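Long-range contacts in MavE (Legionella pneumophila subsp. pneumophila, PDB 6PIR), which is a virulence effector indispensable for ER-mediated remodelling of the Legionella-containing vacuole and for lysosomal evasion: residues R8-E19 and S123-L134; D30-G38 and S67-E78. All coordinates share one frame; numbering follows the deposited sequence.

Interaction 1 (R8-E19 and S123-L134)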
loop_
_atom_site.group_PDB
_atom_site.type_symbol
_atom_site.label_atom_id
_atom_site.label_comp_id
_atom_site.label_asym_id
_atom_site.label_seq_id
_atom_site.Cartn_x
_atom_site.Cartn_y
_atom_site.Cartn_z
ATOM N N ARG A 8 10.507 6.103 -3.864
ATOM C CA ARG A 8 9.701 5.993 -5.081
ATOM C C ARG A 8 9.583 4.542 -5.564
ATOM O O ARG A 8 8.504 4.106 -5.990
ATOM C CB ARG A 8 10.255 6.924 -6.160
ATOM C CG ARG A 8 9.714 8.332 -5.967
ATOM C CD ARG A 8 10.206 9.315 -6.983
ATOM N NE ARG A 8 11.574 9.705 -6.704
ATOM C CZ ARG A 8 12.577 9.485 -7.537
ATOM N NH1 ARG A 8 12.321 8.886 -8.699
ATOM N NH2 ARG A 8 13.810 9.898 -7.219
ATOM N N ASN A 9 10.679 3.785 -5.525
ATOM C CA ASN A 9 10.616 2.378 -5.912
ATOM C C ASN A 9 9.770 1.575 -4.935
ATOM O O ASN A 9 9.001 0.694 -5.350
ATOM C CB ASN A 9 12.019 1.789 -6.007
ATOM C CG ASN A 9 12.332 1.281 -7.390
ATOM O OD1 ASN A 9 12.103 0.111 -7.703
ATOM N ND2 ASN A 9 12.866 2.152 -8.225
ATOM N N PHE A 10 9.925 1.853 -3.633
ATOM C CA PHE A 10 9.115 1.191 -2.626
ATOM C C PHE A 10 7.628 1.434 -2.881
ATOM O O PHE A 10 6.800 0.520 -2.766
ATOM C CB PHE A 10 9.497 1.710 -1.252
ATOM C CG PHE A 10 8.894 0.931 -0.129
ATOM C CD1 PHE A 10 9.600 -0.118 0.453
ATOM C CD2 PHE A 10 7.643 1.249 0.366
ATOM C CE1 PHE A 10 9.047 -0.858 1.508
ATOM C CE2 PHE A 10 7.088 0.523 1.406
ATOM C CZ PHE A 10 7.795 -0.533 1.981
ATOM N N LEU A 11 7.275 2.667 -3.217
ATOM C CA LEU A 11 5.894 2.993 -3.526
ATOM C C LEU A 11 5.425 2.221 -4.744
ATOM O O LEU A 11 4.314 1.695 -4.755
ATOM C CB LEU A 11 5.768 4.506 -3.776
ATOM C CG LEU A 11 5.948 5.426 -2.575
ATOM C CD1 LEU A 11 6.081 6.866 -3.089
ATOM C CD2 LEU A 11 4.805 5.299 -1.565
ATOM N N ILE A 12 6.224 2.203 -5.814
ATOM C CA ILE A 12 5.793 1.514 -7.034
ATOM C C ILE A 12 5.518 0.030 -6.756
ATOM O O ILE A 12 4.505 -0.547 -7.193
ATOM C CB ILE A 12 6.851 1.685 -8.128
ATOM C CG1 ILE A 12 6.826 3.126 -8.650
ATOM C CG2 ILE A 12 6.636 0.687 -9.238
ATOM C CD1 ILE A 12 8.013 3.431 -9.441
ATOM N N ASN A 13 6.419 -0.620 -6.023
ATOM C CA ASN A 13 6.221 -2.055 -5.758
ATOM C C ASN A 13 5.070 -2.303 -4.800
ATOM O O ASN A 13 4.344 -3.319 -4.910
ATOM C CB ASN A 13 7.504 -2.641 -5.202
ATOM C CG ASN A 13 8.577 -2.722 -6.231
ATOM O OD1 ASN A 13 8.295 -2.918 -7.409
ATOM N ND2 ASN A 13 9.819 -2.599 -5.799
ATOM N N SER A 14 4.913 -1.407 -3.827
ATOM C CA SER A 14 3.810 -1.509 -2.882
ATOM C C SER A 14 2.467 -1.338 -3.584
ATOM O O SER A 14 1.516 -2.082 -3.314
ATOM C CB SER A 14 4.018 -0.459 -1.797
ATOM O OG SER A 14 5.191 -0.762 -1.073
ATOM N N LEU A 15 2.381 -0.356 -4.486
ATOM C CA LEU A 15 1.180 -0.157 -5.267
ATOM C C LEU A 15 0.890 -1.342 -6.163
ATOM O O LEU A 15 -0.270 -1.738 -6.292
ATOM C CB LEU A 15 1.301 1.126 -6.088
ATOM C CG LEU A 15 1.387 2.358 -5.218
ATOM C CD1 LEU A 15 1.460 3.579 -6.147
ATOM C CD2 LEU A 15 0.249 2.447 -4.235
ATOM N N MET A 16 1.922 -1.945 -6.756
ATOM C CA MET A 16 1.683 -3.150 -7.545
ATOM C C MET A 16 1.039 -4.250 -6.697
ATOM O O MET A 16 0.048 -4.869 -7.110
ATOM C CB MET A 16 2.986 -3.623 -8.177
ATOM C CG MET A 16 3.086 -5.141 -8.321
ATOM S SD MET A 16 4.809 -5.508 -8.468
ATOM C CE MET A 16 5.203 -5.800 -6.767
ATOM N N PHE A 17 1.581 -4.508 -5.498
ATOM C CA PHE A 17 0.976 -5.536 -4.657
ATOM C C PHE A 17 -0.417 -5.135 -4.185
ATOM O O PHE A 17 -1.301 -5.988 -4.091
ATOM C CB PHE A 17 1.832 -5.852 -3.455
ATOM C CG PHE A 17 2.970 -6.772 -3.745
ATOM C CD1 PHE A 17 2.739 -8.038 -4.292
ATOM C CD2 PHE A 17 4.258 -6.374 -3.501
ATOM C CE1 PHE A 17 3.792 -8.887 -4.558
ATOM C CE2 PHE A 17 5.316 -7.249 -3.734
ATOM C CZ PHE A 17 5.063 -8.507 -4.277
ATOM N N LEU A 18 -0.615 -3.853 -3.839
ATOM C CA LEU A 18 -1.938 -3.363 -3.465
ATOM C C LEU A 18 -2.952 -3.653 -4.561
ATOM O O LEU A 18 -4.049 -4.168 -4.305
ATOM C CB LEU A 18 -1.884 -1.849 -3.187
ATOM C CG LEU A 18 -3.239 -1.194 -2.857
ATOM C CD1 LEU A 18 -3.906 -1.735 -1.590
ATOM C CD2 LEU A 18 -3.069 0.374 -2.771
ATOM N N GLU A 19 -2.617 -3.300 -5.802
ATOM C CA GLU A 19 -3.547 -3.521 -6.909
ATOM C C GLU A 19 -3.799 -5.010 -7.122
ATOM O O GLU A 19 -4.928 -5.415 -7.424
ATOM C CB GLU A 19 -3.008 -2.901 -8.201
ATOM C CG GLU A 19 -2.997 -1.390 -8.229
ATOM C CD GLU A 19 -2.016 -0.863 -9.292
ATOM O OE1 GLU A 19 -2.044 -1.416 -10.408
ATOM O OE2 GLU A 19 -1.170 0.018 -8.971
ATOM N N SER A 123 -4.439 3.770 -7.538
ATOM C CA SER A 123 -3.119 3.177 -7.410
ATOM C C SER A 123 -2.471 2.982 -8.772
ATOM O O SER A 123 -1.298 3.313 -8.961
ATOM C CB SER A 123 -3.229 1.837 -6.656
ATOM O OG SER A 123 -1.950 1.278 -6.470
ATOM N N SER A 124 -3.216 2.431 -9.733
ATOM C CA SER A 124 -2.635 2.198 -11.053
ATOM C C SER A 124 -2.138 3.495 -11.680
ATOM O O SER A 124 -1.050 3.522 -12.268
ATOM C CB SER A 124 -3.646 1.528 -11.975
ATOM O OG SER A 124 -4.750 2.387 -12.205
ATOM N N GLN A 125 -2.923 4.579 -11.566
ATOM C CA GLN A 125 -2.509 5.871 -12.147
ATOM C C GLN A 125 -1.271 6.426 -11.453
ATOM O O GLN A 125 -0.316 6.871 -12.112
ATOM C CB GLN A 125 -3.659 6.878 -12.066
ATOM C CG GLN A 125 -4.759 6.637 -13.101
ATOM C CD GLN A 125 -4.343 7.100 -14.484
ATOM O OE1 GLN A 125 -4.297 8.304 -14.753
ATOM N NE2 GLN A 125 -4.020 6.151 -15.363
ATOM N N ILE A 126 -1.267 6.408 -10.114
ATOM C CA ILE A 126 -0.122 6.913 -9.351
ATOM C C ILE A 126 1.148 6.128 -9.695
ATOM O O ILE A 126 2.232 6.706 -9.887
ATOM C CB ILE A 126 -0.448 6.858 -7.848
ATOM C CG1 ILE A 126 -1.577 7.830 -7.484
ATOM C CG2 ILE A 126 0.809 7.018 -6.959
ATOM C CD1 ILE A 126 -2.123 7.592 -6.062
ATOM N N ARG A 127 1.026 4.791 -9.774
ATOM C CA ARG A 127 2.170 3.943 -10.092
ATOM C C ARG A 127 2.658 4.189 -11.515
ATOM O O ARG A 127 3.870 4.272 -11.755
ATOM C CB ARG A 127 1.798 2.466 -9.876
ATOM C CG ARG A 127 2.832 1.462 -10.382
ATOM C CD ARG A 127 2.447 0.027 -10.000
ATOM N NE ARG A 127 1.151 -0.350 -10.546
ATOM C CZ ARG A 127 0.946 -0.737 -11.804
ATOM N NH1 ARG A 127 1.955 -0.803 -12.656
ATOM N NH2 ARG A 127 -0.271 -1.060 -12.216
ATOM N N LYS A 128 1.734 4.336 -12.473
ATOM C CA LYS A 128 2.156 4.621 -13.836
ATOM C C LYS A 128 2.931 5.938 -13.920
ATOM O O LYS A 128 3.928 6.024 -14.642
ATOM C CB LYS A 128 0.944 4.653 -14.768
ATOM C CG LYS A 128 0.286 3.267 -15.011
ATOM N N GLU A 129 2.489 6.968 -13.183
ATOM C CA GLU A 129 3.163 8.265 -13.210
ATOM C C GLU A 129 4.570 8.157 -12.641
ATOM O O GLU A 129 5.539 8.668 -13.234
ATOM C CB GLU A 129 2.338 9.296 -12.440
ATOM C CG GLU A 129 1.020 9.651 -13.111
ATOM C CD GLU A 129 0.018 10.130 -12.114
ATOM O OE1 GLU A 129 0.417 10.387 -10.966
ATOM O OE2 GLU A 129 -1.179 10.177 -12.438
ATOM N N LEU A 130 4.699 7.497 -11.483
ATOM C CA LEU A 130 6.020 7.348 -10.884
ATOM C C LEU A 130 6.935 6.541 -11.784
ATOM O O LEU A 130 8.105 6.905 -11.973
ATOM C CB LEU A 130 5.920 6.691 -9.499
ATOM C CG LEU A 130 5.500 7.687 -8.421
ATOM C CD1 LEU A 130 5.294 6.994 -7.072
ATOM C CD2 LEU A 130 6.522 8.820 -8.312
ATOM N N ILE A 131 6.413 5.467 -12.381
ATOM C CA ILE A 131 7.238 4.636 -13.246
ATOM C C ILE A 131 7.712 5.438 -14.440
ATOM O O ILE A 131 8.886 5.360 -14.832
ATOM C CB ILE A 131 6.474 3.376 -13.666
ATOM C CG1 ILE A 131 6.351 2.457 -12.470
ATOM C CG2 ILE A 131 7.197 2.669 -14.783
ATOM C CD1 ILE A 131 5.466 1.330 -12.726
ATOM N N ALA A 132 6.805 6.229 -15.030
ATOM C CA ALA A 132 7.159 7.082 -16.156
ATOM C C ALA A 132 8.303 8.022 -15.799
ATOM O O ALA A 132 9.189 8.266 -16.622
ATOM C CB ALA A 132 5.933 7.869 -16.604
ATOM N N LYS A 133 8.333 8.529 -14.566
ATOM C CA LYS A 133 9.432 9.441 -14.248
ATOM C C LYS A 133 10.660 8.733 -13.673
ATOM O O LYS A 133 11.691 9.384 -13.462
ATOM C CB LYS A 133 8.962 10.523 -13.271
ATOM N N LEU A 134 10.584 7.431 -13.401
ATOM C CA LEU A 134 11.812 6.695 -13.098
ATOM C C LEU A 134 12.518 6.281 -14.371
ATOM O O LEU A 134 13.746 6.385 -14.470
ATOM C CB LEU A 134 11.547 5.436 -12.280
ATOM C CG LEU A 134 11.347 5.475 -10.781
ATOM C CD1 LEU A 134 11.093 4.063 -10.425
ATOM C CD2 LEU A 134 12.584 5.966 -10.061
HETATM O O HOH W 1 9.530 8.564 -10.354
#
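Arg127 meets Glu19 because its CG stands anti to the backbone N (chi1 171°) and its chain then bends at chi3, while Glu19, with CG beside its own backbone N, runs out extended beyond CG. In the conformer described, the guanidinium therefore lies side-on to the carboxylate, which is met at the guanidinium edge, near its plane. NH2 of Arg127 donates to OE1 of Glu19 at 2.6 Å, on the syn lone pair, and NE of Arg127 reaches OE2 of Glu19 at 2.8 Å in a nearly straight bond (170°). On its anti lone pair the same OE2 accepts from OG of Ser123 at 2.9 Å, so in this conformer three bonds fix the rotation of the carboxylate. This buried carboxylate would be expected to stay ionised beside the arginine. The CD of Arg127 lies against the O of Ile12, and the Arg127 side chain fits as a knob among Ile12, Leu15, Met16 and Glu19.

The reciprocal knob is Ile12, set among Arg127, Leu130, Ile131 and Leu134. Its CD1 meets CD1 of Leu134 tip to tip at 3.3 Å, tighter than usual van der Waals contact, and its CG1 rests on CB of Leu130 at 3.8 Å. Leu15 crosses Ile126 at about a right angle, CD1 to CG2 3.6 Å. Farther along, the aliphatic part of Arg8 lies over CD2 of Leu130, and a water joins Arg8 NH1 to Leu130 O; NH2 of Arg8 is hydrogen-bonded to OG1 of Thr4.

The two segments pair roughly antiparallel (147°, axes 9.4 Å apart) with mutual knobs-into-holes packing, in keeping with a two-helix bundle. Leu11 and Ile126 both touch Tyr102 of helix 85-106, and Phe17 packs on Leu75 of helix 59-77.

Interaction 2 (D30-G38 and S67-E78)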
loop_
_atom_site.group_PDB
_atom_site.type_symbol
_atom_site.label_atom_id
_atom_site.label_comp_id
_atom_site.label_asym_id
_atom_site.label_seq_id
_atom_site.Cartn_x
_atom_site.Cartn_y
_atom_site.Cartn_z
ATOM N N ASP A 30 -7.455 -13.856 1.489
ATOM C CA ASP A 30 -7.215 -14.509 2.777
ATOM C C ASP A 30 -5.952 -15.353 2.730
ATOM O O ASP A 30 -5.223 -15.435 3.722
ATOM C CB ASP A 30 -8.400 -15.380 3.193
ATOM C CG ASP A 30 -9.662 -14.580 3.508
ATOM O OD1 ASP A 30 -9.554 -13.369 3.749
ATOM O OD2 ASP A 30 -10.755 -15.194 3.555
ATOM N N ALA A 31 -5.682 -16.014 1.589
ATOM C CA ALA A 31 -4.446 -16.794 1.449
ATOM C C ALA A 31 -3.206 -15.900 1.515
ATOM O O ALA A 31 -2.192 -16.260 2.139
ATOM C CB ALA A 31 -4.485 -17.585 0.141
ATOM N N ILE A 32 -3.275 -14.738 0.861
ATOM C CA ILE A 32 -2.181 -13.765 0.890
ATOM C C ILE A 32 -1.960 -13.276 2.310
ATOM O O ILE A 32 -0.824 -13.215 2.800
ATOM C CB ILE A 32 -2.485 -12.588 -0.043
ATOM C CG1 ILE A 32 -2.576 -13.056 -1.497
ATOM C CG2 ILE A 32 -1.380 -11.521 0.136
ATOM C CD1 ILE A 32 -3.156 -12.011 -2.479
ATOM N N HIS A 33 -3.054 -12.935 2.997
ATOM C CA HIS A 33 -2.963 -12.533 4.393
ATOM C C HIS A 33 -2.291 -13.616 5.227
ATOM O O HIS A 33 -1.402 -13.335 6.047
ATOM C CB HIS A 33 -4.356 -12.208 4.956
ATOM C CG HIS A 33 -4.283 -11.619 6.330
ATOM N ND1 HIS A 33 -3.803 -10.342 6.560
ATOM C CD2 HIS A 33 -4.494 -12.164 7.548
ATOM C CE1 HIS A 33 -3.781 -10.117 7.864
ATOM N NE2 HIS A 33 -4.193 -11.207 8.482
ATOM N N HIS A 34 -2.733 -14.864 5.050
ATOM C CA HIS A 34 -2.167 -15.964 5.798
ATOM C C HIS A 34 -0.670 -16.056 5.569
ATOM O O HIS A 34 0.098 -16.297 6.512
ATOM C CB HIS A 34 -2.874 -17.242 5.357
ATOM C CG HIS A 34 -2.322 -18.473 5.992
ATOM N ND1 HIS A 34 -2.091 -18.567 7.348
ATOM C CD2 HIS A 34 -1.939 -19.654 5.456
ATOM C CE1 HIS A 34 -1.599 -19.764 7.621
ATOM N NE2 HIS A 34 -1.498 -20.441 6.489
ATOM N N PHE A 35 -0.239 -15.819 4.324
ATOM C CA PHE A 35 1.176 -15.897 3.989
ATOM C C PHE A 35 1.977 -14.799 4.677
ATOM O O PHE A 35 3.123 -15.026 5.079
ATOM C CB PHE A 35 1.358 -15.799 2.468
ATOM C CG PHE A 35 2.800 -15.710 2.051
ATOM C CD1 PHE A 35 3.596 -16.847 2.025
ATOM C CD2 PHE A 35 3.350 -14.492 1.677
ATOM C CE1 PHE A 35 4.945 -16.761 1.650
ATOM C CE2 PHE A 35 4.685 -14.403 1.305
ATOM C CZ PHE A 35 5.473 -15.523 1.273
ATOM N N THR A 36 1.423 -13.588 4.750
ATOM C CA THR A 36 2.146 -12.506 5.406
ATOM C C THR A 36 1.882 -12.478 6.906
ATOM O O THR A 36 2.582 -11.754 7.623
ATOM C CB THR A 36 1.773 -11.134 4.808
ATOM O OG1 THR A 36 0.366 -10.922 4.971
ATOM C CG2 THR A 36 2.089 -11.062 3.305
ATOM N N GLN A 37 0.946 -13.305 7.381
ATOM C CA GLN A 37 0.554 -13.332 8.786
ATOM C C GLN A 37 1.767 -13.593 9.661
ATOM O O GLN A 37 2.562 -14.497 9.385
ATOM C CB GLN A 37 -0.509 -14.417 9.003
ATOM C CG GLN A 37 -0.857 -14.754 10.449
ATOM C CD GLN A 37 -2.021 -13.937 11.007
ATOM O OE1 GLN A 37 -2.711 -13.215 10.276
ATOM N NE2 GLN A 37 -2.251 -14.058 12.309
ATOM N N GLY A 38 1.929 -12.758 10.684
ATOM C CA GLY A 38 2.980 -12.914 11.675
ATOM C C GLY A 38 4.401 -12.851 11.150
ATOM O O GLY A 38 5.268 -13.607 11.597
ATOM N N SER A 67 -5.750 -4.367 5.338
ATOM C CA SER A 67 -5.099 -5.655 5.156
ATOM C C SER A 67 -4.230 -5.639 3.924
ATOM O O SER A 67 -3.075 -6.089 3.977
ATOM C CB SER A 67 -6.138 -6.780 5.071
ATOM O OG SER A 67 -6.730 -6.934 6.350
ATOM N N ALA A 68 -4.747 -5.087 2.819
ATOM C CA ALA A 68 -3.976 -5.115 1.582
ATOM C C ALA A 68 -2.722 -4.263 1.692
ATOM O O ALA A 68 -1.666 -4.650 1.189
ATOM C CB ALA A 68 -4.830 -4.671 0.406
ATOM N N ILE A 69 -2.828 -3.080 2.297
ATOM C CA ILE A 69 -1.651 -2.230 2.481
ATOM C C ILE A 69 -0.610 -2.933 3.351
ATOM O O ILE A 69 0.589 -2.893 3.060
ATOM C CB ILE A 69 -2.040 -0.873 3.086
ATOM C CG1 ILE A 69 -2.780 0.005 2.062
ATOM C CG2 ILE A 69 -0.789 -0.143 3.571
ATOM C CD1 ILE A 69 -1.900 0.585 0.941
ATOM N N ALA A 70 -1.042 -3.494 4.492
ATOM C CA ALA A 70 -0.094 -4.154 5.388
ATOM C C ALA A 70 0.580 -5.326 4.687
ATOM O O ALA A 70 1.799 -5.517 4.821
ATOM C CB ALA A 70 -0.785 -4.596 6.684
ATOM N N GLU A 71 -0.181 -6.059 3.867
ATOM C CA GLU A 71 0.377 -7.185 3.124
ATOM C C GLU A 71 1.345 -6.702 2.069
ATOM O O GLU A 71 2.381 -7.332 1.843
ATOM C CB GLU A 71 -0.741 -8.003 2.484
ATOM C CG GLU A 71 -1.537 -8.816 3.522
ATOM C CD GLU A 71 -2.998 -9.025 3.146
ATOM O OE1 GLU A 71 -3.381 -8.890 1.970
ATOM O OE2 GLU A 71 -3.788 -9.339 4.042
ATOM N N ALA A 72 1.008 -5.599 1.406
ATOM C CA ALA A 72 1.885 -5.027 0.403
ATOM C C ALA A 72 3.210 -4.608 1.021
ATOM O O ALA A 72 4.276 -4.924 0.487
ATOM C CB ALA A 72 1.203 -3.824 -0.264
ATOM N N ILE A 73 3.161 -3.927 2.167
ATOM C CA ILE A 73 4.393 -3.506 2.846
ATOM C C ILE A 73 5.235 -4.721 3.234
ATOM O O ILE A 73 6.456 -4.736 3.043
ATOM C CB ILE A 73 4.062 -2.635 4.070
ATOM C CG1 ILE A 73 3.414 -1.330 3.645
ATOM C CG2 ILE A 73 5.297 -2.386 4.929
ATOM C CD1 ILE A 73 2.785 -0.584 4.775
ATOM N N ALA A 74 4.592 -5.747 3.809
ATOM C CA ALA A 74 5.282 -6.982 4.160
ATOM C C ALA A 74 5.986 -7.584 2.952
ATOM O O ALA A 74 7.165 -7.957 3.032
ATOM C CB ALA A 74 4.262 -7.981 4.733
ATOM N N LEU A 75 5.266 -7.693 1.821
ATOM C CA LEU A 75 5.812 -8.352 0.642
ATOM C C LEU A 75 6.969 -7.559 0.036
ATOM O O LEU A 75 8.010 -8.127 -0.327
ATOM C CB LEU A 75 4.710 -8.556 -0.394
ATOM C CG LEU A 75 3.640 -9.620 -0.027
ATOM C CD1 LEU A 75 2.455 -9.493 -0.947
ATOM C CD2 LEU A 75 4.237 -11.007 -0.113
ATOM N N VAL A 76 6.820 -6.242 -0.057
ATOM C CA VAL A 76 7.937 -5.445 -0.554
ATOM C C VAL A 76 9.104 -5.494 0.419
ATOM O O VAL A 76 10.251 -5.704 0.014
ATOM C CB VAL A 76 7.490 -3.994 -0.828
ATOM C CG1 VAL A 76 8.703 -3.115 -1.162
ATOM C CG2 VAL A 76 6.478 -3.966 -1.986
ATOM N N SER A 77 8.838 -5.337 1.715
ATOM C CA SER A 77 9.916 -5.252 2.684
ATOM C C SER A 77 10.710 -6.546 2.759
ATOM O O SER A 77 11.909 -6.510 3.035
ATOM C CB SER A 77 9.379 -4.909 4.076
ATOM O OG SER A 77 8.744 -3.650 4.131
ATOM N N GLU A 78 10.077 -7.706 2.538
ATOM C CA GLU A 78 10.865 -8.926 2.689
ATOM C C GLU A 78 11.834 -9.181 1.534
ATOM O O GLU A 78 12.631 -10.117 1.631
ATOM C CB GLU A 78 9.951 -10.136 2.907
ATOM C CG GLU A 78 9.164 -10.528 1.725
ATOM C CD GLU A 78 8.156 -11.600 2.075
ATOM O OE1 GLU A 78 7.563 -12.174 1.130
ATOM O OE2 GLU A 78 7.924 -11.807 3.289
#
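His33 and Glu71 form the one hydrogen bond between these segments: ND1 of His33 donates to OE2 of Glu71 at 2.7 Å. The oxygen lies near the imidazole plane and uses its anti lone pair, but the bond is bent (140°) and ring and carboxylate planes are 60° apart. With CG of His33 anti to the backbone N, the ring lies across the end of Glu71, whose chain bends at chi2 and whose OE2 meets the ring at its edge.

Polar and apolar atoms mix around this His-carboxylate pair. Glu71 OE1 has CG2 of Ile32 at 3.8 Å, and CG of Glu71 lies 3.2 Å from OG1 of Thr36. The pair lies where helix 26-36 crosses helix 59-77, the segment axes 9.8 Å apart at 49°, within the all-helical soluble part of MavE. On another flank of helix 59-77, Ala70 and Ile73 touch Tyr45, the tyrosine of the NPxY motif.

Apolar contacts continue toward the C-terminal end of helix 26-36. Thr36 turns its CG2 to CG of Leu75 at 3.9 Å and its CB to CB of Ala74 at 4.0 Å. Phe35 brings its ring edge to Leu75, CE2 to CD2 3.7 Å.

A polar atom also approaches that ring edge: OE1 of Glu78 lies 3.6 Å from CE2 of Phe35, with ring and carboxylate planes almost perpendicular.

Overall arrangement
Interaction 1 closes a loop of the chain by bringing helix 5-21 against helix 115-134, and interaction 2 is nested inside that loop, joining helix 26-36 to helix 59-77. Their centres are about 17 Å apart, and each lies about 10 Å from the centre of the chain. Helix 5-21 leads into helix 26-36, the first helix of interaction 2, while helix 115-134 comes last. The two contacts meet where helix 5-21 packs on helix 59-77: CE1 of Phe10 is 3.5 Å from CG1 of Val76, and Ala72 CB lies 3.5 Å from Ser14 O. Helix 5-21 thus links both contacts within this soluble helical part of the membrane-anchored effector.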